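Local coordinates for butyryl-CoA dehydrogenase (Marinomonas mediterranea, PDB 6CXT), which belongs to the acyl-CoA dehydrogenase family and, in this structure, holds flavin-adenine dinucleotide (FAD) and a second ligand, FK4, in its pockets, at residues 9-13 with 66-70; 51-56 with 111-115; 136-140 with 151-155. All coordinates share one frame; numbering follows the deposited sequence.

Interactions 1 and 2 both belong to the helical N-terminal part of this acyl-CoA dehydrogenase fold. Their segments alternate along the chain, and although their centres are 19 Å apart, their nearest atoms come within about 7 Å without touching. Interaction 3 follows later in the sequence, in the beta-rich middle region. Its centre is 38 Å from that of interaction 1, on the opposite side of the chain's centre, and 30 Å from that of interaction 2, with about 17 Å between the nearest atoms of interactions 2 and 3. Interaction 3 lies near the ligands: the side chain of Lys154 is about 6 Å from a bound FAD, and that of Leu137 about 9 Å from FK4.

Interaction 1 of 3, residues 9-13 with 66-70; sequences QAELF and TTIKI
Lys69 lays the end of its side chain over one face of the Phe13 ring. CE sits 3.6 Å from the ring centroid in a CH-pi contact, and NZ follows at 4.0 Å from that centroid, also above the face, as a cation-pi partner. The bend that brings the chain there is at chi2, beyond which the lysine runs extended to its amine. The same residue also meets the ring from a second direction: its carbonyl O lies in the ring plane at the edge, 3.1 Å from Phe13 CD1. Face and edge are thus both addressed by Lys69, which probably restrains rotation of the phenyl ring. The amine is bonded as well to Tyr300 OH on helix 279-306, and makes a long, weak ion pair with Glu72.

At the N-terminal end of the contact, Gln9 reaches across with an extended chain and meets Thr66 at about a right angle. NE2 donates to Thr66 OG1 over 2.9 Å, nearly straight at 171°, with the hydroxyl close to the amide plane. OG1 is also bonded to Asp63 OD1, while Gln9 OE1 takes the backbone N of Thr6, so the amide is gripped at both ends.

On the far side of the contact from the Phe13 ring, Leu12 points toward helix 64-77 and divides its contacts. Its CB rests 3.8 Å from Ile70 CG1, and its CD1 lies 3.8 Å from Thr66 CG2. Thr66 OG1 is set beside the backbone N (chi1 -59°), toward Gln9, while CG2 is left to meet Leu12.

The two helical segments run in the same general direction, 30° apart, with axes 9.3 Å from each other at closest approach. This is helix-on-helix packing of helices 7-19 and 64-77 in the all-helical N-terminal domain of the acyl-CoA dehydrogenase fold.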
ATOM      1  N   GLN B   9       1.751   4.780  37.675  1.00 31.61           N
ATOM      2  CA  GLN B   9       1.143   4.641  36.348  1.00 29.63           C
ATOM      3  C   GLN B   9       1.155   3.181  35.936  1.00 29.11           C
ATOM      4  O   GLN B   9       0.137   2.685  35.459  1.00 27.77           O
ATOM      5  CB  GLN B   9       1.860   5.512  35.329  1.00 26.99           C
ATOM      6  CG  GLN B   9       1.485   6.972  35.488  1.00 26.54           C
ATOM      7  CD  GLN B   9       2.373   7.873  34.689  1.00 29.03           C
ATOM      8  OE1 GLN B   9       3.576   7.608  34.552  1.00 30.75           O
ATOM      9  NE2 GLN B   9       1.798   8.931  34.122  1.00 28.47           N
ATOM     10  N   ALA B  10       2.281   2.484  36.138  1.00 27.92           N
ATOM     11  CA  ALA B  10       2.345   1.009  35.901  1.00 28.64           C
ATOM     12  C   ALA B  10       1.308   0.213  36.670  1.00 31.83           C
ATOM     13  O   ALA B  10       0.703  -0.741  36.139  1.00 30.71           O
ATOM     14  CB  ALA B  10       3.727   0.461  36.184  1.00 30.57           C
ATOM     15  N   GLU B  11       1.125   0.581  37.940  1.00 31.49           N
ATOM     16  CA  GLU B  11       0.151  -0.071  38.783  1.00 33.95           C
ATOM     17  C   GLU B  11      -1.286   0.099  38.245  1.00 28.24           C
ATOM     18  O   GLU B  11      -2.075  -0.864  38.206  1.00 27.83           O
ATOM     19  CB  GLU B  11       0.270   0.421  40.249  1.00 38.08           C
ATOM     20  CG  GLU B  11      -0.455  -0.470  41.243  1.00 54.91           C
ATOM     21  CD  GLU B  11      -0.386  -1.942  40.850  1.00 64.54           C
ATOM     22  OE1 GLU B  11       0.753  -2.478  40.803  1.00 71.49           O
ATOM     23  OE2 GLU B  11      -1.460  -2.542  40.552  1.00 64.36           O
ATOM     24  N   LEU B  12      -1.609   1.322  37.862  1.00 28.50           N
ATOM     25  CA  LEU B  12      -2.909   1.623  37.288  1.00 27.39           C
ATOM     26  C   LEU B  12      -3.121   0.855  35.983  1.00 26.14           C
ATOM     27  O   LEU B  12      -4.210   0.347  35.720  1.00 27.98           O
ATOM     28  CB  LEU B  12      -3.034   3.124  37.060  1.00 25.52           C
ATOM     29  CG  LEU B  12      -3.218   3.938  38.352  1.00 27.31           C
ATOM     30  CD1 LEU B  12      -2.735   5.364  38.146  1.00 24.41           C
ATOM     31  CD2 LEU B  12      -4.668   3.896  38.822  1.00 25.85           C
ATOM     32  N   PHE B  13      -2.070   0.763  35.165  1.00 27.13           N
ATOM     33  CA  PHE B  13      -2.169   0.019  33.922  1.00 26.99           C
ATOM     34  C   PHE B  13      -2.426  -1.450  34.199  1.00 26.96           C
ATOM     35  O   PHE B  13      -3.310  -2.076  33.595  1.00 25.81           O
ATOM     36  CB  PHE B  13      -0.893   0.207  33.117  1.00 26.08           C
ATOM     37  CG  PHE B  13      -0.919  -0.463  31.766  1.00 26.12           C
ATOM     38  CD1 PHE B  13      -1.727   0.047  30.712  1.00 24.62           C
ATOM     39  CD2 PHE B  13      -0.100  -1.562  31.509  1.00 27.30           C
ATOM     40  CE1 PHE B  13      -1.691  -0.548  29.456  1.00 23.44           C
ATOM     41  CE2 PHE B  13      -0.073  -2.182  30.230  1.00 26.74           C
ATOM     42  CZ  PHE B  13      -0.868  -1.681  29.214  1.00 24.57           C
ATOM     43  N   THR B  66      -1.638   9.574  32.049  1.00 21.50           N
ATOM     44  CA  THR B  66      -2.096   8.516  32.917  1.00 24.31           C
ATOM     45  C   THR B  66      -3.476   8.025  32.440  1.00 22.49           C
ATOM     46  O   THR B  66      -3.755   6.819  32.467  1.00 21.93           O
ATOM     47  CB  THR B  66      -2.207   8.987  34.389  1.00 26.60           C
ATOM     48  OG1 THR B  66      -0.922   9.449  34.817  1.00 28.52           O
ATOM     49  CG2 THR B  66      -2.606   7.835  35.256  1.00 24.98           C
ATOM     50  N   THR B  67      -4.323   8.979  32.065  1.00 21.37           N
ATOM     51  CA  THR B  67      -5.685   8.655  31.654  1.00 21.00           C
ATOM     52  C   THR B  67      -5.616   7.753  30.397  1.00 21.38           C
ATOM     53  O   THR B  67      -6.265   6.704  30.357  1.00 20.72           O
ATOM     54  CB  THR B  67      -6.469   9.929  31.288  1.00 22.46           C
ATOM     55  OG1 THR B  67      -6.724  10.707  32.458  1.00 23.19           O
ATOM     56  CG2 THR B  67      -7.834   9.597  30.599  1.00 19.75           C
ATOM     57  N   ILE B  68      -4.843   8.170  29.379  1.00 21.23           N
ATOM     58  CA  ILE B  68      -4.797   7.359  28.135  1.00 21.49           C
ATOM     59  C   ILE B  68      -4.173   5.970  28.377  1.00 21.44           C
ATOM     60  O   ILE B  68      -4.550   4.982  27.735  1.00 20.94           O
ATOM     61  CB  ILE B  68      -4.197   8.098  26.900  1.00 21.87           C
ATOM     62  CG1 ILE B  68      -2.741   8.454  27.051  1.00 25.15           C
ATOM     63  CG2 ILE B  68      -5.055   9.318  26.515  1.00 22.17           C
ATOM     64  CD1 ILE B  68      -1.823   7.383  26.486  1.00 26.14           C
ATOM     65  N   LYS B  69      -3.213   5.904  29.306  1.00 19.34           N
ATOM     66  CA  LYS B  69      -2.562   4.614  29.583  1.00 20.02           C
ATOM     67  C   LYS B  69      -3.561   3.656  30.183  1.00 20.54           C
ATOM     68  O   LYS B  69      -3.569   2.456  29.871  1.00 18.78           O
ATOM     69  CB  LYS B  69      -1.330   4.799  30.501  1.00 20.46           C
ATOM     70  CG  LYS B  69      -0.501   3.545  30.770  1.00 21.56           C
ATOM     71  CD  LYS B  69       0.055   2.895  29.497  1.00 22.92           C
ATOM     72  CE  LYS B  69       1.126   1.864  29.851  1.00 24.12           C
ATOM     73  NZ  LYS B  69       1.680   1.284  28.583  1.00 25.45           N
ATOM     74  N   ILE B  70      -4.419   4.165  31.074  1.00 19.40           N
ATOM     75  CA  ILE B  70      -5.431   3.274  31.684  1.00 19.69           C
ATOM     76  C   ILE B  70      -6.439   2.844  30.600  1.00 18.72           C
ATOM     77  O   ILE B  70      -6.850   1.683  30.523  1.00 19.13           O
ATOM     78  CB  ILE B  70      -6.157   4.001  32.837  1.00 19.77           C
ATOM     79  CG1 ILE B  70      -5.215   4.081  34.051  1.00 22.21           C
ATOM     80  CG2 ILE B  70      -7.507   3.334  33.190  1.00 19.42           C
ATOM     81  CD1 ILE B  70      -5.667   5.210  35.003  1.00 22.18           C
TER

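Interaction 2 of 3, residues 51-56 with 111-115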
ATOM      1  N   ILE B  51     -11.610  13.722  35.636  1.00 31.41           N
ATOM      2  CA  ILE B  51     -12.487  14.705  36.345  1.00 29.94           C
ATOM      3  C   ILE B  51     -11.807  15.018  37.690  1.00 28.92           C
ATOM      4  O   ILE B  51     -11.441  14.101  38.421  1.00 27.56           O
ATOM      5  CB  ILE B  51     -13.955  14.217  36.527  1.00 29.94           C
ATOM      6  CG1 ILE B  51     -14.515  13.689  35.197  1.00 31.57           C
ATOM      7  CG2 ILE B  51     -14.867  15.324  37.088  1.00 27.80           C
ATOM      8  CD1 ILE B  51     -14.558  14.684  34.058  1.00 26.77           C
ATOM      9  N   PRO B  52     -11.579  16.315  37.977  1.00 31.27           N
ATOM     10  CA  PRO B  52     -11.038  16.742  39.281  1.00 34.40           C
ATOM     11  C   PRO B  52     -11.961  16.352  40.438  1.00 34.62           C
ATOM     12  O   PRO B  52     -13.195  16.409  40.299  1.00 32.92           O
ATOM     13  CB  PRO B  52     -10.989  18.269  39.142  1.00 35.42           C
ATOM     14  CG  PRO B  52     -10.910  18.524  37.678  1.00 37.52           C
ATOM     15  CD  PRO B  52     -11.811  17.471  37.091  1.00 31.73           C
ATOM     16  N   GLU B  53     -11.370  15.959  41.560  1.00 39.24           N
ATOM     17  CA  GLU B  53     -12.119  15.721  42.802  1.00 45.99           C
ATOM     18  C   GLU B  53     -13.052  16.884  43.194  1.00 42.27           C
ATOM     19  O   GLU B  53     -14.137  16.652  43.714  1.00 45.10           O
ATOM     20  CB  GLU B  53     -11.173  15.383  43.952  1.00 51.06           C
ATOM     21  CG  GLU B  53     -11.887  14.652  45.080  1.00 61.60           C
ATOM     22  CD  GLU B  53     -10.950  14.004  46.082  1.00 69.51           C
ATOM     23  OE1 GLU B  53      -9.739  13.848  45.795  1.00 71.62           O
ATOM     24  OE2 GLU B  53     -11.441  13.642  47.171  1.00 74.55           O
ATOM     25  N   LYS B  54     -12.630  18.117  42.919  1.00 41.80           N
ATOM     26  CA  LYS B  54     -13.442  19.323  43.123  1.00 42.17           C
ATOM     27  C   LYS B  54     -14.874  19.172  42.587  1.00 42.92           C
ATOM     28  O   LYS B  54     -15.830  19.764  43.131  1.00 38.71           O
ATOM     29  CB  LYS B  54     -12.757  20.509  42.436  1.00 42.69           C
ATOM     30  CG  LYS B  54     -13.300  21.886  42.789  1.00 49.07           C
ATOM     31  CD  LYS B  54     -12.795  22.939  41.810  1.00 51.57           C
ATOM     32  CE  LYS B  54     -12.992  24.379  42.292  1.00 55.71           C
ATOM     33  NZ  LYS B  54     -14.364  24.715  42.774  1.00 60.31           N
ATOM     34  N   TYR B  55     -15.029  18.389  41.516  1.00 38.79           N
ATOM     35  CA  TYR B  55     -16.349  18.255  40.878  1.00 38.22           C
ATOM     36  C   TYR B  55     -17.021  16.914  41.014  1.00 37.95           C
ATOM     37  O   TYR B  55     -18.202  16.827  40.740  1.00 40.07           O
ATOM     38  CB  TYR B  55     -16.333  18.697  39.418  1.00 38.96           C
ATOM     39  CG  TYR B  55     -15.924  20.120  39.249  1.00 37.74           C
ATOM     40  CD1 TYR B  55     -16.789  21.176  39.593  1.00 39.14           C
ATOM     41  CD2 TYR B  55     -14.657  20.427  38.766  1.00 37.16           C
ATOM     42  CE1 TYR B  55     -16.392  22.504  39.431  1.00 37.87           C
ATOM     43  CE2 TYR B  55     -14.252  21.735  38.598  1.00 37.95           C
ATOM     44  CZ  TYR B  55     -15.112  22.769  38.946  1.00 40.41           C
ATOM     45  OH  TYR B  55     -14.669  24.053  38.747  1.00 40.31           O
ATOM     46  N   ALA B  56     -16.293  15.887  41.452  1.00 36.76           N
ATOM     47  CA  ALA B  56     -16.865  14.565  41.615  1.00 38.60           C
ATOM     48  C   ALA B  56     -16.056  13.818  42.635  1.00 41.22           C
ATOM     49  O   ALA B  56     -14.825  13.748  42.524  1.00 38.27           O
ATOM     50  CB  ALA B  56     -16.854  13.820  40.277  1.00 38.06           C
ATOM     51  N   LEU B 111     -21.536  16.978  36.797  1.00 29.76           N
ATOM     52  CA  LEU B 111     -20.356  16.105  36.834  1.00 30.06           C
ATOM     53  C   LEU B 111     -20.360  14.961  37.837  1.00 32.41           C
ATOM     54  O   LEU B 111     -19.818  13.895  37.526  1.00 28.47           O
ATOM     55  CB  LEU B 111     -19.033  16.890  36.885  1.00 29.15           C
ATOM     56  CG  LEU B 111     -18.728  17.729  35.643  1.00 29.25           C
ATOM     57  CD1 LEU B 111     -17.609  18.728  35.899  1.00 28.66           C
ATOM     58  CD2 LEU B 111     -18.359  16.801  34.467  1.00 31.11           C
ATOM     59  N   PRO B 112     -20.946  15.156  39.052  1.00 30.58           N
ATOM     60  CA  PRO B 112     -20.900  14.001  39.915  1.00 27.52           C
ATOM     61  C   PRO B 112     -21.507  12.726  39.336  1.00 26.97           C
ATOM     62  O   PRO B 112     -20.954  11.675  39.575  1.00 29.77           O
ATOM     63  CB  PRO B 112     -21.682  14.468  41.179  1.00 28.32           C
ATOM     64  CG  PRO B 112     -21.266  15.927  41.273  1.00 28.43           C
ATOM     65  CD  PRO B 112     -21.370  16.377  39.807  1.00 30.69           C
ATOM     66  N   ASP B 113     -22.628  12.810  38.627  1.00 25.25           N
ATOM     67  CA  ASP B 113     -23.288  11.588  38.122  1.00 27.93           C
ATOM     68  C   ASP B 113     -22.694  11.177  36.751  1.00 25.99           C
ATOM     69  O   ASP B 113     -22.737  10.003  36.392  1.00 25.46           O
ATOM     70  CB  ASP B 113     -24.802  11.746  37.938  1.00 28.24           C
ATOM     71  CG  ASP B 113     -25.582  11.783  39.265  1.00 32.76           C
ATOM     72  OD1 ASP B 113     -25.082  11.374  40.340  1.00 32.62           O
ATOM     73  OD2 ASP B 113     -26.738  12.219  39.178  1.00 32.14           O
ATOM     74  N   LEU B 114     -22.169  12.146  36.009  1.00 27.88           N
ATOM     75  CA  LEU B 114     -21.413  11.812  34.782  1.00 27.59           C
ATOM     76  C   LEU B 114     -20.170  11.009  35.168  1.00 27.97           C
ATOM     77  O   LEU B 114     -19.848   9.976  34.522  1.00 26.59           O
ATOM     78  CB  LEU B 114     -21.076  13.068  33.993  1.00 26.52           C
ATOM     79  CG  LEU B 114     -22.270  13.778  33.349  1.00 25.58           C
ATOM     80  CD1 LEU B 114     -21.800  14.984  32.578  1.00 25.97           C
ATOM     81  CD2 LEU B 114     -23.128  12.854  32.500  1.00 24.21           C
ATOM     82  N   ALA B 115     -19.505  11.429  36.217  1.00 23.15           N
ATOM     83  CA  ALA B 115     -18.289  10.798  36.644  1.00 25.60           C
ATOM     84  C   ALA B 115     -18.402   9.378  37.118  1.00 27.69           C
ATOM     85  O   ALA B 115     -17.456   8.689  37.108  1.00 28.64           O
ATOM     86  CB  ALA B 115     -17.579  11.641  37.666  1.00 27.71           C
TER
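Tyr55 is met obliquely by Leu111 CD1. The methyl is closest to the base of the side chain, 3.7 Å from Tyr55 CB, and is 4.0 Å from Tyr55 CG. With CG anti to the carbonyl carbon (chi1 -60°), the tyrosine carries its ring away from Leu111, and CB remains the atom nearest the leucine. One face of the phenol ring is covered by its chain neighbour: Lys54 CG stands 4.2 Å above the plane, over the ring centre. His108 also meets the ring, its own plane turned by about 45°. The phenol oxygen is hydrogen-bonded to Glu104 OE1 and Lys107 NZ, so three residues of helix 104-114 before Leu111 help fix the ring.

The backbone of Tyr55 faces the pyrrolidine ring of Pro112, whose CG is 3.2 Å from Tyr55 O. This carbonyl oxygen is buried by the contact and has no hydrogen-bond partner in the model. Pro112 has no backbone N-H to offer, and the helix is kinked where the N atoms of Pro112 and Asp113 lack bonds to the preceding turn. The arrangement belongs to the helical N-terminal domain of the acyl-CoA dehydrogenase fold, where the loop between helices 35-44 and 64-77 folds against the C-terminal part of helix 104-114. Tyr55 N bonds back to Pro52 O over 3.0 Å, making a tight turn that presents Tyr55 and Ala56 to that helix.

Beyond this turn the packing is apolar and, at one point, unusually close: Ala56 CB and Ala115 CB are just 3.5 Å apart. Ile51 points toward the helix and adds looser contacts, with CD1 at 4.4 Å from Leu111 CD2 and CG1 at 4.4 Å from Ala115 CB. Helix 81-101 packs nearby, with Leu99 against Pro52 and Tyr55, and Ser95 and Ile98 against Leu114.

Interaction 3 of 3, residues 136-140 with 151-155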
ATOM      1  N   ASN B 136     -22.295  24.573   8.631  1.00 34.06           N
ATOM      2  CA  ASN B 136     -23.626  25.068   8.457  1.00 40.11           C
ATOM      3  C   ASN B 136     -24.591  24.085   9.132  1.00 37.05           C
ATOM      4  O   ASN B 136     -25.008  23.088   8.514  1.00 40.19           O
ATOM      5  CB  ASN B 136     -23.931  25.290   6.955  1.00 40.27           C
ATOM      6  CG  ASN B 136     -25.380  25.672   6.709  1.00 47.92           C
ATOM      7  OD1 ASN B 136     -26.106  26.000   7.650  1.00 56.51           O
ATOM      8  ND2 ASN B 136     -25.815  25.623   5.457  1.00 43.97           N
ATOM      9  N   LEU B 137     -24.914  24.352  10.394  1.00 29.52           N
ATOM     10  CA  LEU B 137     -25.830  23.461  11.149  1.00 28.80           C
ATOM     11  C   LEU B 137     -27.272  23.945  10.971  1.00 32.15           C
ATOM     12  O   LEU B 137     -27.551  25.137  11.208  1.00 29.23           O
ATOM     13  CB  LEU B 137     -25.425  23.369  12.626  1.00 27.17           C
ATOM     14  CG  LEU B 137     -24.001  22.857  12.905  1.00 28.39           C
ATOM     15  CD1 LEU B 137     -23.757  22.881  14.380  1.00 26.72           C
ATOM     16  CD2 LEU B 137     -23.814  21.427  12.353  1.00 26.46           C
ATOM     17  N   ALA B 138     -28.134  23.043  10.479  1.00 30.41           N
ATOM     18  CA  ALA B 138     -29.572  23.261  10.360  1.00 29.84           C
ATOM     19  C   ALA B 138     -30.314  23.327  11.721  1.00 29.84           C
ATOM     20  O   ALA B 138     -31.353  23.956  11.814  1.00 30.58           O
ATOM     21  CB  ALA B 138     -30.210  22.228   9.454  1.00 30.44           C
ATOM     22  N   THR B 139     -29.757  22.721  12.765  1.00 27.10           N
ATOM     23  CA  THR B 139     -30.305  22.814  14.116  1.00 26.02           C
ATOM     24  C   THR B 139     -30.101  24.256  14.605  1.00 26.83           C
ATOM     25  O   THR B 139     -28.999  24.784  14.570  1.00 24.54           O
ATOM     26  CB  THR B 139     -29.652  21.806  15.072  1.00 25.34           C
ATOM     27  OG1 THR B 139     -29.892  20.471  14.562  1.00 24.89           O
ATOM     28  CG2 THR B 139     -30.266  21.915  16.533  1.00 24.50           C
ATOM     29  N   THR B 140     -31.206  24.893  15.043  1.00 27.51           N
ATOM     30  CA  THR B 140     -31.166  26.322  15.484  1.00 26.96           C
ATOM     31  C   THR B 140     -31.439  26.449  16.970  1.00 29.29           C
ATOM     32  O   THR B 140     -32.086  25.569  17.562  1.00 27.45           O
ATOM     33  CB  THR B 140     -32.203  27.160  14.753  1.00 27.81           C
ATOM     34  OG1 THR B 140     -33.483  26.584  14.981  1.00 32.14           O
ATOM     35  CG2 THR B 140     -31.931  27.155  13.262  1.00 29.12           C
ATOM     36  N   ASN B 151     -34.310  23.641  17.871  1.00 24.67           N
ATOM     37  CA  ASN B 151     -35.057  22.979  16.892  1.00 27.26           C
ATOM     38  C   ASN B 151     -34.152  22.309  15.849  1.00 27.78           C
ATOM     39  O   ASN B 151     -33.406  23.002  15.171  1.00 24.69           O
ATOM     40  CB  ASN B 151     -35.949  23.990  16.211  1.00 30.51           C
ATOM     41  CG  ASN B 151     -37.189  23.364  15.677  1.00 41.59           C
ATOM     42  OD1 ASN B 151     -38.071  22.935  16.432  1.00 39.53           O
ATOM     43  ND2 ASN B 151     -37.262  23.276  14.358  1.00 44.63           N
ATOM     44  N   GLY B 152     -34.249  20.984  15.688  1.00 27.22           N
ATOM     45  CA  GLY B 152     -33.530  20.333  14.546  1.00 26.06           C
ATOM     46  C   GLY B 152     -33.314  18.845  14.832  1.00 28.18           C
ATOM     47  O   GLY B 152     -33.587  18.376  15.945  1.00 28.15           O
ATOM     48  N   GLY B 153     -32.846  18.114  13.813  1.00 25.90           N
ATOM     49  CA  GLY B 153     -32.501  16.650  13.940  1.00 23.25           C
ATOM     50  C   GLY B 153     -30.971  16.441  13.986  1.00 21.03           C
ATOM     51  O   GLY B 153     -30.217  17.174  13.339  1.00 22.74           O
ATOM     52  N   LYS B 154     -30.521  15.493  14.796  1.00 22.66           N
ATOM     53  CA  LYS B 154     -29.124  15.146  14.878  1.00 23.13           C
ATOM     54  C   LYS B 154     -29.094  13.670  14.430  1.00 23.39           C
ATOM     55  O   LYS B 154     -29.938  12.871  14.869  1.00 19.73           O
ATOM     56  CB  LYS B 154     -28.564  15.387  16.295  1.00 22.31           C
ATOM     57  CG  LYS B 154     -28.405  16.877  16.682  1.00 23.70           C
ATOM     58  CD  LYS B 154     -27.634  17.701  15.626  1.00 22.60           C
ATOM     59  CE  LYS B 154     -27.133  19.033  16.198  1.00 20.99           C
ATOM     60  NZ  LYS B 154     -26.385  19.789  15.132  1.00 19.26           N
ATOM     61  N   SER B 155     -28.179  13.314  13.531  1.00 23.44           N
ATOM     62  CA  SER B 155     -28.446  12.080  12.783  1.00 24.38           C
ATOM     63  C   SER B 155     -27.713  10.773  13.280  1.00 26.27           C
ATOM     64  O   SER B 155     -28.239   9.637  13.063  1.00 29.08           O
ATOM     65  CB  SER B 155     -28.234  12.338  11.300  1.00 26.28           C
ATOM     66  OG  SER B 155     -26.875  12.741  11.243  1.00 36.00           O
TER
HETATM   67  O   HOH W   1     -33.834  22.767  11.826  1.00 52.27           O
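Thr140 and Asn151 form an antiparallel hydrogen-bonded pair. Thr140 N donates to Asn151 O over 2.9 Å, and Asn151 N returns the bond to Thr140 O over 3.0 Å, both nearly straight. Their side chains lie side by side on the same sheet face and point the same way, with Thr140 OG1 3.8 Å from Asn151 CB.

Asn151 O has further company: Thr139 CA makes a CA-H...O contact with it at 3.3 Å, and a water that donates to Ala138 O reaches it through a weak bond.

One residue earlier, Thr139 lies against Gly152 and Lys154. Its OG1 stands 3.6 Å from the bare alpha carbon of Gly152, an approach that no side chain obstructs; the backbone angles there (158°/171°) are of the kind only glycine readily adopts. Lys154 CE comes within 3.5 Å of the same oxygen, its chain bending at chi2 (-51°) and then running extended to NZ. Leu137 crosses the lysine at about a right angle, its CD1 and CD2 both 4.1 Å from Lys154 NZ. Glu127 OE2 joins the two neighbours by a salt bridge to Lys154 NZ and a hydrogen bond with Thr139 OG1, while NZ is also bonded to the carbonyls of Ile125 and Tyr169.

The contact lies in the beta-rich middle domain of the acyl-CoA dehydrogenase fold, with the Lys154 side chain about 6 Å from a bound FAD. Strand 147-158 is bordered by strand 140-144 here and by strand 209-220 through backbone bonds of Gly152 with Phe214 and Lys154 with Val212, and a backbone bond of Thr139 with Thr171 of strand 165-171 links this antiparallel sheet to the neighbouring mixed one.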